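Local coordinates for protein multi-copper Oxidase CueO (Ochrobactrum, PDB 6EVG) that probably couples the one-electron oxidation of phenolic substrates, including lignin model compounds, to the reduction of dioxygen to water at its copper centres, at residues D154-D157 with A158-L162; P189-M192 with D193-G197; E479-K482 with S483-F486. One frame throughout, in Å; residues are numbered along the deposited sequence.

The three contacts are local turns and a short helix at the margins of a multicopper oxidase built from cupredoxin-like beta sandwiches. Contact 1 comes first along the chain, in the loop between strands 148-153 and 170-178, where one sheet hands over to the next. Contact 2 follows on helix 191-196, and contact 3 comes much later, in the turn between strands 469-475 and 486-490. Contacts 1 and 2 lie on opposite sides of the chain's centre, their own centres about 44 Å apart; contact 3 is about 21 Å from either, nearest atoms. Contacts 2 and 3 both lead toward the copper bound by His434, Cys490 and His495.

Contact 1 of 3, residues D154-D157 with A158-L162; sequences DGKD and AERGL
Arg160 and Asp154 meet head-on, side chains coming from opposite directions, and their flat ends lie nearly in one plane, 12° apart. The guanidinium grips the carboxylate end-on with two nitrogens: NH1 of Arg160 reaches OD1 of Asp154 at 2.9 Å, and NH2 of Arg160 reaches OD2 of Asp154 at 2.8 Å, each bond almost straight and meeting the oxygen on its syn lone pair. Asp157 meets the same guanidinium quite differently. Its carboxylate stands 78° to the guanidinium plane, and its OD1 takes a more bent bond, 2.9 Å from Arg160 NH1, so that this one nitrogen serves two aspartates. Over one face of the guanidinium sits CB of Lys156, 3.6 Å from NH1 of Arg160. Arg160 gets there with an extended chain from CG to NE, its CG anti to the carbonyl carbon (chi1 -66°), which carries the guanidinium back across Lys156 toward Asp154 and Asp157.

Lys156 O accepts from Arg160 N, Asp157 O accepts from Leu162 N at 3.0 Å, and a type I beta turn runs from Ala158 to Gly161. Asp154 OD1 has a second donor, Lys156 N at 3.1 Å, which comes from above the carboxylate plane; this closes an Asx turn. Beyond the segments, Arg160 NE pairs with Asp319, and Phe252 of strand 251-259 touches Arg160 and Asp157. The chemistry is thus that of a salt-bridge network in which three carboxylates surround one arginine, whose positive charge probably offsets the repulsion among them, while Asp157 OD2, salt-bridged to Arg221, ties this interdomain loop to strand 219-226.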
ATOM      1  N   ASP A 154       4.173   5.735 -18.474  1.00 10.11           N
ATOM      2  CA  ASP A 154       3.990   5.669 -19.904  1.00 10.77           C
ATOM      3  C   ASP A 154       4.631   6.835 -20.627  1.00 11.27           C
ATOM      4  O   ASP A 154       4.437   6.974 -21.819  1.00 12.77           O
ATOM      5  CB  ASP A 154       2.489   5.581 -20.308  1.00 12.86           C
ATOM      6  CG  ASP A 154       1.664   6.768 -19.859  1.00 12.12           C
ATOM      7  OD1 ASP A 154       2.268   7.772 -19.414  1.00 12.16           O
ATOM      8  OD2 ASP A 154       0.385   6.688 -19.986  1.00 13.60           O
ATOM      9  N   GLY A 155       5.441   7.613 -19.892  1.00 11.46           N
ATOM     10  CA  GLY A 155       6.204   8.689 -20.455  1.00 13.19           C
ATOM     11  C   GLY A 155       5.407   9.956 -20.761  1.00 13.92           C
ATOM     12  O   GLY A 155       5.975  10.881 -21.307  1.00 17.11           O
ATOM     13  N   LYS A 156       4.130   9.998 -20.413  1.00 12.27           N
ATOM     14  CA  LYS A 156       3.242  11.120 -20.815  1.00 13.20           C
ATOM     15  C   LYS A 156       2.949  12.120 -19.670  1.00 11.99           C
ATOM     16  O   LYS A 156       2.059  12.982 -19.794  1.00 12.95           O
ATOM     17  CB  LYS A 156       1.951  10.571 -21.413  1.00 14.88           C
ATOM     18  CG  LYS A 156       2.125   9.760 -22.706  1.00 18.55           C
ATOM     19  CD  LYS A 156       0.705   9.303 -23.110  1.00 26.92           C
ATOM     20  CE  LYS A 156       0.533   8.476 -24.337  1.00 35.12           C
ATOM     21  NZ  LYS A 156      -0.957   8.350 -24.531  1.00 39.08           N
ATOM     22  N   ASP A 157       3.685  12.046 -18.549  1.00 10.82           N
ATOM     23  CA  ASP A 157       3.375  12.947 -17.439  1.00 10.50           C
ATOM     24  C   ASP A 157       3.551  14.416 -17.779  1.00 10.99           C
ATOM     25  O   ASP A 157       2.799  15.259 -17.277  1.00 11.81           O
ATOM     26  CB  ASP A 157       4.086  12.577 -16.171  1.00 10.80           C
ATOM     27  CG  ASP A 157       3.528  11.312 -15.527  1.00 11.29           C
ATOM     28  OD1 ASP A 157       2.604  10.665 -16.032  1.00 11.93           O
ATOM     29  OD2 ASP A 157       4.053  10.949 -14.419  1.00 12.59           O
ATOM     30  N   ALA A 158       4.541  14.724 -18.589  1.00 12.65           N
ATOM     31  CA  ALA A 158       4.728  16.141 -19.005  1.00 14.42           C
ATOM     32  C   ALA A 158       3.505  16.639 -19.766  1.00 15.16           C
ATOM     33  O   ALA A 158       3.057  17.781 -19.510  1.00 16.76           O
ATOM     34  CB  ALA A 158       5.995  16.323 -19.822  1.00 18.40           C
ATOM     35  N   GLU A 159       2.971  15.820 -20.659  1.00 15.02           N
ATOM     36  CA  GLU A 159       1.776  16.187 -21.411  1.00 15.68           C
ATOM     37  C   GLU A 159       0.557  16.337 -20.481  1.00 14.80           C
ATOM     38  O   GLU A 159      -0.322  17.148 -20.748  1.00 16.78           O
ATOM     39  CB  GLU A 159       1.472  15.144 -22.494  1.00 19.23           C
ATOM     40  CG  GLU A 159       0.313  15.521 -23.387  1.00 27.88           C
ATOM     41  CD  GLU A 159      -0.045  14.452 -24.403  1.00 36.18           C
ATOM     42  OE1 GLU A 159       0.788  13.545 -24.668  1.00 46.19           O
ATOM     43  OE2 GLU A 159      -1.168  14.536 -24.944  1.00 49.81           O
ATOM     44  N   ARG A 160       0.534  15.582 -19.385  1.00 12.10           N
ATOM     45  CA  ARG A 160      -0.523  15.705 -18.389  1.00 13.06           C
ATOM     46  C   ARG A 160      -0.394  16.978 -17.534  1.00 11.96           C
ATOM     47  O   ARG A 160      -1.289  17.288 -16.766  1.00 15.23           O
ATOM     48  CB  ARG A 160      -0.531  14.478 -17.452  1.00 11.26           C
ATOM     49  CG  ARG A 160      -0.910  13.158 -18.148  1.00 11.57           C
ATOM     50  CD  ARG A 160      -0.854  11.999 -17.171  1.00 11.73           C
ATOM     51  NE  ARG A 160      -1.296  10.780 -17.845  1.00 12.84           N
ATOM     52  CZ  ARG A 160      -0.509   9.842 -18.325  1.00 12.43           C
ATOM     53  NH1 ARG A 160       0.780   9.819 -18.087  1.00 11.96           N
ATOM     54  NH2 ARG A 160      -1.059   8.879 -19.056  1.00 13.72           N
ATOM     55  N   GLY A 161       0.760  17.620 -17.576  1.00 11.63           N
ATOM     56  CA  GLY A 161       0.993  18.733 -16.700  1.00 12.58           C
ATOM     57  C   GLY A 161       1.415  18.380 -15.300  1.00 11.76           C
ATOM     58  O   GLY A 161       1.160  19.134 -14.343  1.00 13.63           O
ATOM     59  N   LEU A 162       2.042  17.228 -15.120  1.00 10.02           N
ATOM     60  CA  LEU A 162       2.379  16.747 -13.795  1.00 10.11           C
ATOM     61  C   LEU A 162       3.860  16.958 -13.525  1.00 10.42           C
ATOM     62  O   LEU A 162       4.716  16.703 -14.406  1.00 12.59           O
ATOM     63  CB  LEU A 162       2.081  15.286 -13.650  1.00 10.18           C
ATOM     64  CG  LEU A 162       0.602  14.889 -13.764  1.00 10.09           C
ATOM     65  CD1 LEU A 162       0.407  13.388 -13.822  1.00 12.09           C
ATOM     66  CD2 LEU A 162      -0.215  15.482 -12.659  1.00 12.32           C
TER
HETATM   67  O   HOH W   1       6.781  13.116 -19.519  1.00 23.06           O

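Contact 2 of 3, residues P189-M192 with D193-G197; sequences PDIM and DLMHG
Asp190 and Asp193 form a capping box at the start of helix 191-196, and this is the tight part of the contact. Asp190 OD1 accepts from Asp193 N at 3.0 Å, and Asp193 OD2 accepts in return from Asp190 N at 2.9 Å, on its anti side, tilted out of the carboxylate plane. The reciprocal bonds hold Asp190 OD1 and Asp193 OD2, both acceptors, at 3.2 Å, the carboxylates nearly parallel; Arg179, in a salt bridge with Asp193 OD2, probably eases that repulsion. CB of Pro189 packs 3.8 Å from CB of the buried Asp193. With an alanine at Asp193, the N-H of Asp190 would probably lose its acceptor and Arg179 its mate, leaving the first turn less firmly fixed.

The apolar flank is looser but covered. Leu194 sends CD2 toward Pro189, with Leu392 over it; Ile191 CG1 approaches Met195 SD under helix 341-348. From the far end of the helix, Met195 O accepts from NE2 of the copper ligand His495, joining this helix to the metal site.

The solvent side is held more lightly. A water lies within hydrogen-bonding distance of Asp190 OD1 and Asp193 OD1, bridging the two carboxylates. Bent at chi2 (-68°) and chi3 (-80°), exposed Met192 lies alongside His196 with its sulfur at the ring's edge; CE of Met192 is 3.5 Å from CD2 of His196.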
ATOM      1  N   PRO A 189       3.732  -8.255  19.299  1.00 12.31           N
ATOM      2  CA  PRO A 189       2.312  -7.959  19.498  1.00 11.85           C
ATOM      3  C   PRO A 189       1.728  -8.781  20.655  1.00 12.86           C
ATOM      4  O   PRO A 189       2.050  -9.924  20.843  1.00 15.80           O
ATOM      5  CB  PRO A 189       1.682  -8.419  18.194  1.00 12.02           C
ATOM      6  CG  PRO A 189       2.620  -9.486  17.676  1.00 12.87           C
ATOM      7  CD  PRO A 189       3.958  -8.963  18.046  1.00 13.03           C
ATOM      8  N   ASP A 190       0.837  -8.139  21.396  1.00 11.68           N
ATOM      9  CA  ASP A 190       0.065  -8.811  22.416  1.00 11.52           C
ATOM     10  C   ASP A 190      -1.333  -9.079  21.883  1.00 11.49           C
ATOM     11  O   ASP A 190      -1.652  -8.861  20.727  1.00 11.84           O
ATOM     12  CB  ASP A 190       0.098  -8.023  23.703  1.00 13.53           C
ATOM     13  CG  ASP A 190      -0.577  -6.697  23.652  1.00 14.10           C
ATOM     14  OD1 ASP A 190      -1.482  -6.452  22.804  1.00 14.90           O
ATOM     15  OD2 ASP A 190      -0.211  -5.850  24.541  1.00 18.68           O
ATOM     16  N   ILE A 191      -2.184  -9.674  22.751  1.00 12.58           N
ATOM     17  CA  ILE A 191      -3.492 -10.129  22.262  1.00 13.47           C
ATOM     18  C   ILE A 191      -4.338  -8.957  21.778  1.00 12.53           C
ATOM     19  O   ILE A 191      -5.092  -9.098  20.778  1.00 12.99           O
ATOM     20  CB  ILE A 191      -4.238 -10.995  23.285  1.00 16.13           C
ATOM     21  CG1 ILE A 191      -5.449 -11.745  22.587  1.00 19.44           C
ATOM     22  CG2 ILE A 191      -4.570 -10.283  24.581  1.00 17.57           C
ATOM     23  CD1 ILE A 191      -5.916 -13.051  23.216  1.00 22.81           C
ATOM     24  N   MET A 192      -4.245  -7.812  22.427  1.00 12.16           N
ATOM     25  CA  MET A 192      -4.950  -6.631  21.949  1.00 13.35           C
ATOM     26  C   MET A 192      -4.452  -6.173  20.595  1.00 11.86           C
ATOM     27  O   MET A 192      -5.244  -5.714  19.777  1.00 12.68           O
ATOM     28  CB  MET A 192      -4.888  -5.497  22.986  1.00 15.40           C
ATOM     29  CG  MET A 192      -5.850  -5.756  24.149  1.00 18.73           C
ATOM     30  SD  MET A 192      -7.607  -5.664  23.738  1.00 23.24           S
ATOM     31  CE  MET A 192      -7.953  -3.906  23.712  1.00 28.95           C
ATOM     32  N   ASP A 193      -3.151  -6.275  20.353  1.00 11.16           N
ATOM     33  CA  ASP A 193      -2.575  -5.946  19.016  1.00 10.98           C
ATOM     34  C   ASP A 193      -3.092  -6.891  17.967  1.00 10.54           C
ATOM     35  O   ASP A 193      -3.381  -6.475  16.836  1.00 11.66           O
ATOM     36  CB  ASP A 193      -1.058  -5.992  19.035  1.00 11.41           C
ATOM     37  CG  ASP A 193      -0.434  -5.000  19.975  1.00 12.11           C
ATOM     38  OD1 ASP A 193      -0.926  -3.834  20.076  1.00 14.14           O
ATOM     39  OD2 ASP A 193       0.610  -5.345  20.589  1.00 13.09           O
ATOM     40  N   LEU A 194      -3.208  -8.168  18.306  1.00 10.47           N
ATOM     41  CA  LEU A 194      -3.717  -9.122  17.293  1.00 11.20           C
ATOM     42  C   LEU A 194      -5.189  -8.815  17.003  1.00 11.13           C
ATOM     43  O   LEU A 194      -5.648  -8.924  15.860  1.00 13.26           O
ATOM     44  CB  LEU A 194      -3.551 -10.573  17.734  1.00 11.55           C
ATOM     45  CG  LEU A 194      -2.142 -11.046  17.859  1.00 12.40           C
ATOM     46  CD1 LEU A 194      -2.102 -12.515  18.328  1.00 15.17           C
ATOM     47  CD2 LEU A 194      -1.317 -10.839  16.562  1.00 14.05           C
ATOM     48  N   MET A 195      -5.965  -8.454  18.052  1.00 11.45           N
ATOM     49  CA  MET A 195      -7.394  -8.184  17.853  1.00 12.67           C
ATOM     50  C   MET A 195      -7.636  -6.864  17.142  1.00 12.29           C
ATOM     51  O   MET A 195      -8.541  -6.774  16.280  1.00 13.53           O
ATOM     52  CB  MET A 195      -8.139  -8.218  19.144  1.00 14.67           C
ATOM     53  CG  MET A 195      -8.223  -9.626  19.737  1.00 16.53           C
ATOM     54  SD  MET A 195      -9.109  -9.808  21.257  1.00 24.35           S
ATOM     55  CE  MET A 195     -10.738  -9.478  20.647  1.00 33.13           C
ATOM     56  N   HIS A 196      -6.862  -5.840  17.426  1.00 12.95           N
ATOM     57  CA  HIS A 196      -7.177  -4.455  16.970  1.00 13.85           C
ATOM     58  C   HIS A 196      -6.200  -3.905  15.951  1.00 12.18           C
ATOM     59  O   HIS A 196      -6.467  -2.837  15.419  1.00 15.06           O
ATOM     60  CB  HIS A 196      -7.327  -3.499  18.172  1.00 15.87           C
ATOM     61  CG  HIS A 196      -8.449  -3.917  19.086  1.00 19.00           C
ATOM     62  ND1 HIS A 196      -9.779  -3.835  18.730  1.00 26.66           N
ATOM     63  CD2 HIS A 196      -8.432  -4.541  20.278  1.00 21.72           C
ATOM     64  CE1 HIS A 196     -10.537  -4.319  19.709  1.00 27.95           C
ATOM     65  NE2 HIS A 196      -9.738  -4.731  20.677  1.00 25.04           N
ATOM     66  N   GLY A 197      -5.104  -4.622  15.718  1.00 10.93           N
ATOM     67  CA  GLY A 197      -4.001  -4.119  14.892  1.00 10.85           C
ATOM     68  C   GLY A 197      -2.908  -3.517  15.745  1.00 10.34           C
ATOM     69  O   GLY A 197      -3.170  -2.930  16.794  1.00 11.69           O
TER
HETATM   70  O   HOH W   2      -1.178  -3.515  22.728  1.00 28.10           O

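Contact 3 of 3, residues E479-K482 with S483-F486; sequences EAVK and SHPF
Ala480 turns its CB toward the ring of Phe486, and CD2 of Phe486 is 3.5 Å from that methyl. Further round the same ring, CE2 of Phe486 lies 3.6 Å from the carbonyl oxygen Glu479 O; the ring lies obliquely against the backbone at Glu479-Ala480. At the other end, CG2 of Val481 rests 3.5 Å from OG of Ser483 and 4.2 Å from CB of His484.

What sets these positions is a type I beta turn from Val481 to His484, closed by His484 N to Val481 O at 2.9 Å. Pro485 follows directly, its CD 3.5 Å from Lys482 O. Ser483 OG, placed between its backbone N and carbonyl carbon (chi1 58°), reaches the edge of the imidazole in its plane and shares a hydrogen bond of 2.8 Å with His484 ND1.

Outward, Ser99 OG donates to His484 O, and Ile100 covers Val481. The turn lies in the loop between strands 469-475 and 486-490; backbone bonds join Phe486, the first residue of the latter, to Phe504, and the loop residue Ala480 to Thr506, both on strand 501-506, which lies next to the strand ending in the copper ligand Cys490.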
ATOM      1  N   GLU A 479      -4.976 -14.082 -14.674  1.00 11.61           N
ATOM      2  CA  GLU A 479      -5.185 -15.518 -14.442  1.00 12.05           C
ATOM      3  C   GLU A 479      -4.535 -16.009 -13.174  1.00 11.42           C
ATOM      4  O   GLU A 479      -3.349 -15.709 -12.894  1.00 11.68           O
ATOM      5  CB  GLU A 479      -4.641 -16.317 -15.600  1.00 13.75           C
ATOM      6  CG  GLU A 479      -4.896 -17.820 -15.462  1.00 17.16           C
ATOM      7  CD  GLU A 479      -4.732 -18.511 -16.780  1.00 21.79           C
ATOM      8  OE1 GLU A 479      -3.592 -18.743 -17.263  1.00 27.46           O
ATOM      9  OE2 GLU A 479      -5.764 -18.844 -17.391  1.00 27.82           O
ATOM     10  N   ALA A 480      -5.318 -16.791 -12.408  1.00 11.42           N
ATOM     11  CA  ALA A 480      -4.831 -17.471 -11.218  1.00 11.68           C
ATOM     12  C   ALA A 480      -5.077 -18.942 -11.441  1.00 13.64           C
ATOM     13  O   ALA A 480      -6.192 -19.393 -11.544  1.00 15.18           O
ATOM     14  CB  ALA A 480      -5.494 -17.045  -9.937  1.00 13.14           C
ATOM     15  N   VAL A 481      -3.971 -19.674 -11.504  1.00 19.68           N
ATOM     16  CA  VAL A 481      -3.983 -21.135 -11.598  1.00 20.60           C
ATOM     17  C   VAL A 481      -4.061 -21.746 -10.164  1.00 18.63           C
ATOM     18  O   VAL A 481      -3.712 -21.166  -9.139  1.00 19.96           O
ATOM     19  CB  VAL A 481      -2.774 -21.676 -12.422  1.00 23.30           C
ATOM     20  CG1 VAL A 481      -2.837 -21.178 -13.861  1.00 27.39           C
ATOM     21  CG2 VAL A 481      -1.424 -21.307 -11.779  1.00 23.25           C
ATOM     22  N   LYS A 482      -4.442 -23.022 -10.105  1.00 22.81           N
ATOM     23  CA  LYS A 482      -4.745 -23.644  -8.805  1.00 23.45           C
ATOM     24  C   LYS A 482      -3.486 -23.799  -7.880  1.00 21.83           C
ATOM     25  O   LYS A 482      -3.560 -23.676  -6.652  1.00 23.29           O
ATOM     26  CB  LYS A 482      -5.401 -25.022  -9.033  1.00 30.40           C
ATOM     27  CG  LYS A 482      -5.643 -25.806  -7.775  1.00 32.67           C
ATOM     28  CD  LYS A 482      -6.309 -25.039  -6.616  1.00 44.07           C
ATOM     29  CE  LYS A 482      -5.772 -25.474  -5.242  1.00 50.62           C
ATOM     30  NZ  LYS A 482      -6.318 -26.808  -4.836  1.00 53.16           N
ATOM     31  N   SER A 483      -2.311 -23.967  -8.489  1.00 18.90           N
ATOM     32  CA  SER A 483      -1.077 -24.027  -7.747  1.00 17.31           C
ATOM     33  C   SER A 483      -0.672 -22.704  -7.150  1.00 14.27           C
ATOM     34  O   SER A 483       0.134 -22.666  -6.247  1.00 14.75           O
ATOM     35  CB  SER A 483       0.087 -24.459  -8.656  1.00 20.56           C
ATOM     36  OG  SER A 483       0.308 -23.594  -9.798  1.00 22.09           O
ATOM     37  N   HIS A 484      -1.227 -21.611  -7.702  1.00 13.08           N
ATOM     38  CA  HIS A 484      -0.818 -20.236  -7.345  1.00 11.95           C
ATOM     39  C   HIS A 484      -2.086 -19.385  -7.265  1.00 10.45           C
ATOM     40  O   HIS A 484      -2.292 -18.509  -8.068  1.00 12.18           O
ATOM     41  CB  HIS A 484       0.175 -19.629  -8.335  1.00 13.37           C
ATOM     42  CG  HIS A 484       1.543 -20.232  -8.377  1.00 13.91           C
ATOM     43  ND1 HIS A 484       1.836 -21.455  -8.935  1.00 15.80           N
ATOM     44  CD2 HIS A 484       2.731 -19.662  -8.052  1.00 15.29           C
ATOM     45  CE1 HIS A 484       3.154 -21.624  -8.895  1.00 16.55           C
ATOM     46  NE2 HIS A 484       3.728 -20.545  -8.380  1.00 17.52           N
ATOM     47  N   PRO A 485      -2.956 -19.609  -6.278  1.00 10.82           N
ATOM     48  CA  PRO A 485      -4.161 -18.790  -6.189  1.00 10.11           C
ATOM     49  C   PRO A 485      -3.839 -17.337  -5.899  1.00  9.82           C
ATOM     50  O   PRO A 485      -2.836 -17.008  -5.251  1.00 10.77           O
ATOM     51  CB  PRO A 485      -4.931 -19.411  -5.035  1.00 11.75           C
ATOM     52  CG  PRO A 485      -3.899 -20.082  -4.226  1.00 16.26           C
ATOM     53  CD  PRO A 485      -2.861 -20.564  -5.171  1.00 12.60           C
ATOM     54  N   PHE A 486      -4.735 -16.440  -6.342  1.00  9.61           N
ATOM     55  CA  PHE A 486      -4.704 -15.050  -5.844  1.00  9.43           C
ATOM     56  C   PHE A 486      -5.424 -14.999  -4.509  1.00  9.86           C
ATOM     57  O   PHE A 486      -6.039 -15.995  -4.077  1.00 13.17           O
ATOM     58  CB  PHE A 486      -5.312 -14.115  -6.890  1.00  9.43           C
ATOM     59  CG  PHE A 486      -4.394 -13.691  -8.017  1.00  9.38           C
ATOM     60  CD1 PHE A 486      -3.127 -13.224  -7.791  1.00  9.50           C
ATOM     61  CD2 PHE A 486      -4.855 -13.705  -9.340  1.00 10.01           C
ATOM     62  CE1 PHE A 486      -2.335 -12.745  -8.847  1.00 10.21           C
ATOM     63  CE2 PHE A 486      -4.062 -13.280 -10.381  1.00 11.34           C
ATOM     64  CZ  PHE A 486      -2.786 -12.781 -10.121  1.00 11.30           C
TER